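Local structure of NAD(P)H-hydrate epimerase (Saccharomyces cerevisiae, 1JZT) at residues 173-178 with 190-195. The protein catalyses the epimerisation of the R and S forms of NAD(P)HX, a hydrated, damaged form of NAD(P)H, so that both epimers can be repaired. Sequence-based numbering, arbitrary orientation.
Sequences DVPTGW and INPAVL
Trp-178 reaches over to Ile-190 in the loop that joins two neighbouring parallel strands, 169-172 and 194-198, of the Rossmann-like sheet. Its indole NE1 donates a 2.7 Å hydrogen bond to Ile-190 O, meeting a lone pair in the carbonyl plane, although the bond is bent, with an N-H...O angle of 134°. With Trp-178 CG anti to its carbonyl carbon (chi1 -78°) and a chi2 of 27°, one face of the indole lies against Pro-175 CB, which sits toward the rim of the ring. Trp-178 CZ2 lies 4.1 Å from Pro-192 CD, the two side chains meeting obliquely. Replacing Trp-178 with a leucine would probably leave Ile-190 O without this donor and open a gap beside the two prolines. Those prolines meet directly, Pro-175 CG standing 4.1 Å from Pro-192 CG, and Leu-195 CD1 closes the row at 3.8 Å from Pro-175 CD. Ile-190 sends CG1 against Thr-176 O, and its side chain also touches Val-157 and Leu-160 of helix 153-163. Behind these contacts, a type II beta turn from Pro-175 to Trp-178, closed by Trp-178 N to Pro-175 O, probably helps to position the indole. Thr-176, predicted to bind potassium, bonds through OG1 to Asp-138, and Asp-173, predicted to bind NADPHX, forms a salt bridge with Lys-202. One water bridges the backbones, donating to Thr-176 O at 2.6 Å and accepting from Ile-190 N at 3.0 Å.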
loop_
_atom_site.group_PDB
_atom_site.type_symbol
_atom_site.label_atom_id
_atom_site.label_comp_id
_atom_site.label_asym_id
_atom_site.label_seq_id
_atom_site.Cartn_x
_atom_site.Cartn_y
_atom_site.Cartn_z
ATOM N N ASP A 173 0.435 3.951 -0.427
ATOM C CA ASP A 173 0.837 5.292 -0.029
ATOM C C ASP A 173 1.604 6.055 -1.113
ATOM O O ASP A 173 1.147 7.101 -1.581
ATOM C CB ASP A 173 1.653 5.250 1.263
ATOM C CG ASP A 173 1.747 6.610 1.913
ATOM O OD1 ASP A 173 0.740 7.348 1.857
ATOM O OD2 ASP A 173 2.809 6.935 2.487
ATOM N N VAL A 174 2.768 5.538 -1.488
ATOM C CA VAL A 174 3.608 6.125 -2.530
ATOM C C VAL A 174 4.286 4.995 -3.303
ATOM O O VAL A 174 4.490 3.904 -2.773
ATOM C CB VAL A 174 4.715 7.059 -1.944
ATOM C CG1 VAL A 174 4.092 8.303 -1.349
ATOM C CG2 VAL A 174 5.534 6.318 -0.892
ATOM N N PRO A 175 4.625 5.234 -4.583
ATOM C CA PRO A 175 5.286 4.203 -5.391
ATOM C C PRO A 175 6.690 3.981 -4.836
ATOM O O PRO A 175 7.464 4.930 -4.709
ATOM C CB PRO A 175 5.315 4.821 -6.792
ATOM C CG PRO A 175 4.130 5.758 -6.784
ATOM C CD PRO A 175 4.234 6.384 -5.416
ATOM N N THR A 176 7.017 2.743 -4.490
ATOM C CA THR A 176 8.334 2.450 -3.935
ATOM C C THR A 176 9.442 2.862 -4.907
ATOM O O THR A 176 9.377 2.565 -6.097
ATOM C CB THR A 176 8.451 0.953 -3.593
ATOM O OG1 THR A 176 7.504 0.630 -2.564
ATOM C CG2 THR A 176 9.853 0.616 -3.111
ATOM N N GLY A 177 10.447 3.571 -4.404
ATOM C CA GLY A 177 11.538 3.992 -5.267
ATOM C C GLY A 177 11.392 5.404 -5.801
ATOM O O GLY A 177 12.349 5.968 -6.340
ATOM N N TRP A 178 10.199 5.980 -5.674
ATOM C CA TRP A 178 9.960 7.351 -6.133
ATOM C C TRP A 178 10.415 8.319 -5.049
ATOM O O TRP A 178 10.424 7.977 -3.863
ATOM C CB TRP A 178 8.465 7.593 -6.391
ATOM C CG TRP A 178 7.929 7.048 -7.684
ATOM C CD1 TRP A 178 8.412 5.986 -8.393
ATOM C CD2 TRP A 178 6.761 7.505 -8.384
ATOM N NE1 TRP A 178 7.612 5.750 -9.492
ATOM C CE2 TRP A 178 6.594 6.667 -9.511
ATOM C CE3 TRP A 178 5.838 8.542 -8.168
ATOM C CZ2 TRP A 178 5.540 6.831 -10.425
ATOM C CZ3 TRP A 178 4.784 8.706 -9.080
ATOM C CH2 TRP A 178 4.649 7.849 -10.195
ATOM N N ILE A 190 8.953 2.491 -10.869
ATOM C CA ILE A 190 7.652 1.845 -10.734
ATOM C C ILE A 190 6.581 2.700 -11.415
ATOM O O ILE A 190 6.548 3.923 -11.248
ATOM C CB ILE A 190 7.269 1.665 -9.237
ATOM C CG1 ILE A 190 8.213 0.661 -8.568
ATOM C CG2 ILE A 190 5.818 1.208 -9.105
ATOM C CD1 ILE A 190 8.078 -0.750 -9.085
ATOM N N ASN A 191 5.725 2.045 -12.197
ATOM C CA ASN A 191 4.615 2.693 -12.907
ATOM C C ASN A 191 3.372 1.923 -12.458
ATOM O O ASN A 191 2.903 1.013 -13.144
ATOM C CB ASN A 191 4.794 2.564 -14.424
ATOM C CG ASN A 191 3.565 3.024 -15.209
ATOM O OD1 ASN A 191 3.494 2.844 -16.428
ATOM N ND2 ASN A 191 2.599 3.618 -14.518
ATOM N N PRO A 192 2.822 2.288 -11.294
ATOM C CA PRO A 192 1.640 1.625 -10.736
ATOM C C PRO A 192 0.330 1.817 -11.491
ATOM O O PRO A 192 0.046 2.901 -12.000
ATOM C CB PRO A 192 1.577 2.191 -9.323
ATOM C CG PRO A 192 2.041 3.601 -9.527
ATOM C CD PRO A 192 3.234 3.429 -10.455
ATOM N N ALA A 193 -0.468 0.754 -11.558
ATOM C CA ALA A 193 -1.772 0.824 -12.213
ATOM C C ALA A 193 -2.713 1.524 -11.239
ATOM O O ALA A 193 -3.692 2.163 -11.637
ATOM C CB ALA A 193 -2.285 -0.584 -12.531
ATOM N N VAL A 194 -2.404 1.404 -9.952
ATOM C CA VAL A 194 -3.211 2.029 -8.909
ATOM C C VAL A 194 -2.310 2.582 -7.805
ATOM O O VAL A 194 -1.331 1.943 -7.408
ATOM C CB VAL A 194 -4.183 1.010 -8.244
ATOM C CG1 VAL A 194 -5.050 1.717 -7.202
ATOM C CG2 VAL A 194 -5.057 0.345 -9.305
ATOM N N LEU A 195 -2.635 3.775 -7.319
ATOM C CA LEU A 195 -1.892 4.375 -6.219
ATOM C C LEU A 195 -2.901 4.630 -5.116
ATOM O O LEU A 195 -3.928 5.261 -5.345
ATOM C CB LEU A 195 -1.242 5.699 -6.631
ATOM C CG LEU A 195 -0.614 6.497 -5.481
ATOM C CD1 LEU A 195 0.535 5.706 -4.854
ATOM C CD2 LEU A 195 -0.115 7.841 -6.000
HETATM O O HOH W 1 10.483 3.217 -8.401
#